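Local coordinates for protein putative transcriptional regulator (Shigella flexneri 2a str. 2457T, PDB 3C8G) that probably catalyses the addition of water to fumarate to form malate, working as a homodimer of the MtlR/FumE family, at residues V72-I77 with D90-S95. Residues are numbered along the deposited sequence; the frame is centred on the assembly and turned at random.
Sequences VALRLI and DITHFS
L74 reaches across an antiparallel helical hairpin to meet I91 and T92, joining helix 70-79 to the next helix in the chain, 85-103. The backbones draw closest at L74 and T92, whose CA atoms are 7.6 Å apart, and a single leucine from the first helix spans the gap to two adjacent residues of the second. L74 points toward helix 85-103: CD1 continues the chain anti to CA (chi2 171°), which makes it the leading methyl. I91 answers with its branch methyl. With CG1 beside the backbone N (chi1 -56°), I91 CG2 is left anti to that N and is turned onto the fork of L74, 3.5 Å from L74 CD1 and 3.9 Å from L74 CD2. The two branched chains meet at a slant, methyl against fork. L74 CD2 also rests against I91 CB and comes within 4.0 Å of I91 CD1, so both leucine methyls are engaged and the contact is purely apolar here. T92 comes in from another side of CD1. Its hydroxyl is already committed along its own helix, OG1 hydrogen-bonding to the carbonyl O of Y88, and makes only a van der Waals contact with the leucine. Y88 also lays its side chain against L74, while I37 of helix 29-40 packs on the same leucine and T166 of helix 158-166 touches I91. The pairing therefore belongs to the buried interior of this all-helical fold. A polar link joins the same two helices nearby, where S95 OG hydrogen-bonds to D71 OD1. At the tip of the leucine, L74 CD1 has two unlike neighbours on different sides, the methyl I91 CG2 and, 3.7 Å away, the oxygen T92 OG1.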
loop_
_atom_site.group_PDB
_atom_site.type_symbol
_atom_site.label_atom_id
_atom_site.label_comp_id
_atom_site.label_asym_id
_atom_site.label_seq_id
_atom_site.Cartn_x
_atom_site.Cartn_y
_atom_site.Cartn_z
ATOM N N VAL B 72 -4.776 3.553 -5.113
ATOM C CA VAL B 72 -4.251 2.787 -3.974
ATOM C C VAL B 72 -4.001 3.712 -2.788
ATOM O O VAL B 72 -4.330 3.368 -1.640
ATOM C CB VAL B 72 -3.018 1.859 -4.293
ATOM C CG1 VAL B 72 -2.965 1.468 -5.770
ATOM C CG2 VAL B 72 -1.718 2.480 -3.857
ATOM N N ALA B 73 -3.475 4.902 -3.063
ATOM C CA ALA B 73 -3.393 5.953 -2.035
ATOM C C ALA B 73 -4.740 6.276 -1.336
ATOM O O ALA B 73 -4.788 6.421 -0.108
ATOM C CB ALA B 73 -2.803 7.195 -2.618
ATOM N N LEU B 74 -5.816 6.410 -2.116
ATOM C CA LEU B 74 -7.133 6.731 -1.558
ATOM C C LEU B 74 -7.602 5.570 -0.717
ATOM O O LEU B 74 -7.945 5.726 0.458
ATOM C CB LEU B 74 -8.166 6.978 -2.650
ATOM C CG LEU B 74 -8.355 8.385 -3.167
ATOM C CD1 LEU B 74 -9.272 8.317 -4.390
ATOM C CD2 LEU B 74 -8.922 9.285 -2.071
ATOM N N ARG B 75 -7.602 4.402 -1.329
ATOM C CA ARG B 75 -7.965 3.203 -0.615
ATOM C C ARG B 75 -7.186 3.063 0.700
ATOM O O ARG B 75 -7.786 2.720 1.721
ATOM C CB ARG B 75 -7.830 1.994 -1.522
ATOM C CG ARG B 75 -8.959 1.976 -2.522
ATOM C CD ARG B 75 -8.910 0.784 -3.410
ATOM N NE ARG B 75 -8.373 1.119 -4.723
ATOM C CZ ARG B 75 -8.790 0.559 -5.856
ATOM N NH1 ARG B 75 -9.770 -0.335 -5.835
ATOM N NH2 ARG B 75 -8.239 0.897 -7.004
ATOM N N LEU B 76 -5.888 3.396 0.700
ATOM C CA LEU B 76 -5.090 3.299 1.937
ATOM C C LEU B 76 -5.665 4.215 3.023
ATOM O O LEU B 76 -5.922 3.773 4.137
ATOM C CB LEU B 76 -3.601 3.604 1.693
ATOM C CG LEU B 76 -2.513 2.762 2.374
ATOM C CD1 LEU B 76 -1.374 3.630 2.851
ATOM C CD2 LEU B 76 -3.005 1.953 3.521
ATOM N N ILE B 77 -5.885 5.480 2.682
ATOM C CA ILE B 77 -6.399 6.451 3.629
ATOM C C ILE B 77 -7.771 6.030 4.154
ATOM O O ILE B 77 -8.045 6.148 5.367
ATOM C CB ILE B 77 -6.512 7.848 3.015
ATOM C CG1 ILE B 77 -5.181 8.276 2.362
ATOM C CG2 ILE B 77 -7.046 8.858 4.066
ATOM C CD1 ILE B 77 -5.247 9.615 1.646
ATOM N N ASP B 90 -16.051 11.300 -3.583
ATOM C CA ASP B 90 -15.803 12.388 -4.499
ATOM C C ASP B 90 -14.507 12.159 -5.276
ATOM O O ASP B 90 -14.498 12.210 -6.518
ATOM C CB ASP B 90 -15.783 13.744 -3.777
ATOM C CG ASP B 90 -17.181 14.272 -3.443
ATOM O OD1 ASP B 90 -18.189 13.503 -3.576
ATOM O OD2 ASP B 90 -17.251 15.472 -3.029
ATOM N N ILE B 91 -13.423 11.891 -4.546
ATOM C CA ILE B 91 -12.106 11.837 -5.172
ATOM C C ILE B 91 -12.035 10.618 -6.059
ATOM O O ILE B 91 -11.515 10.674 -7.158
ATOM C CB ILE B 91 -10.977 11.804 -4.159
ATOM C CG1 ILE B 91 -11.079 13.015 -3.235
ATOM C CG2 ILE B 91 -9.667 11.804 -4.897
ATOM C CD1 ILE B 91 -9.977 13.113 -2.200
ATOM N N THR B 92 -12.598 9.519 -5.587
ATOM C CA THR B 92 -12.792 8.349 -6.433
ATOM C C THR B 92 -13.514 8.741 -7.727
ATOM O O THR B 92 -13.046 8.426 -8.813
ATOM C CB THR B 92 -13.532 7.249 -5.660
ATOM O OG1 THR B 92 -12.686 6.841 -4.589
ATOM C CG2 THR B 92 -13.804 6.027 -6.531
ATOM N N HIS B 93 -14.614 9.479 -7.622
ATOM C CA HIS B 93 -15.318 9.886 -8.832
ATOM C C HIS B 93 -14.438 10.700 -9.763
ATOM O O HIS B 93 -14.447 10.466 -10.963
ATOM C CB HIS B 93 -16.636 10.593 -8.530
ATOM C CG HIS B 93 -17.712 9.671 -8.030
ATOM N ND1 HIS B 93 -17.869 8.381 -8.497
ATOM C CD2 HIS B 93 -18.688 9.854 -7.106
ATOM C CE1 HIS B 93 -18.892 7.812 -7.887
ATOM N NE2 HIS B 93 -19.416 8.691 -7.051
ATOM N N PHE B 94 -13.665 11.637 -9.229
ATOM C CA PHE B 94 -12.751 12.412 -10.093
ATOM C C PHE B 94 -11.746 11.487 -10.751
ATOM O O PHE B 94 -11.296 11.758 -11.853
ATOM C CB PHE B 94 -11.987 13.502 -9.322
ATOM C CG PHE B 94 -12.649 14.853 -9.351
ATOM C CD1 PHE B 94 -13.708 15.152 -8.480
ATOM C CD2 PHE B 94 -12.203 15.832 -10.214
ATOM C CE1 PHE B 94 -14.317 16.356 -8.489
ATOM C CE2 PHE B 94 -12.804 17.088 -10.219
ATOM C CZ PHE B 94 -13.861 17.347 -9.355
ATOM N N SER B 95 -11.400 10.385 -10.084
ATOM C CA SER B 95 -10.366 9.497 -10.627
ATOM C C SER B 95 -10.962 8.589 -11.693
ATOM O O SER B 95 -10.396 8.415 -12.785
ATOM C CB SER B 95 -9.681 8.679 -9.531
ATOM O OG SER B 95 -8.551 8.009 -10.073
#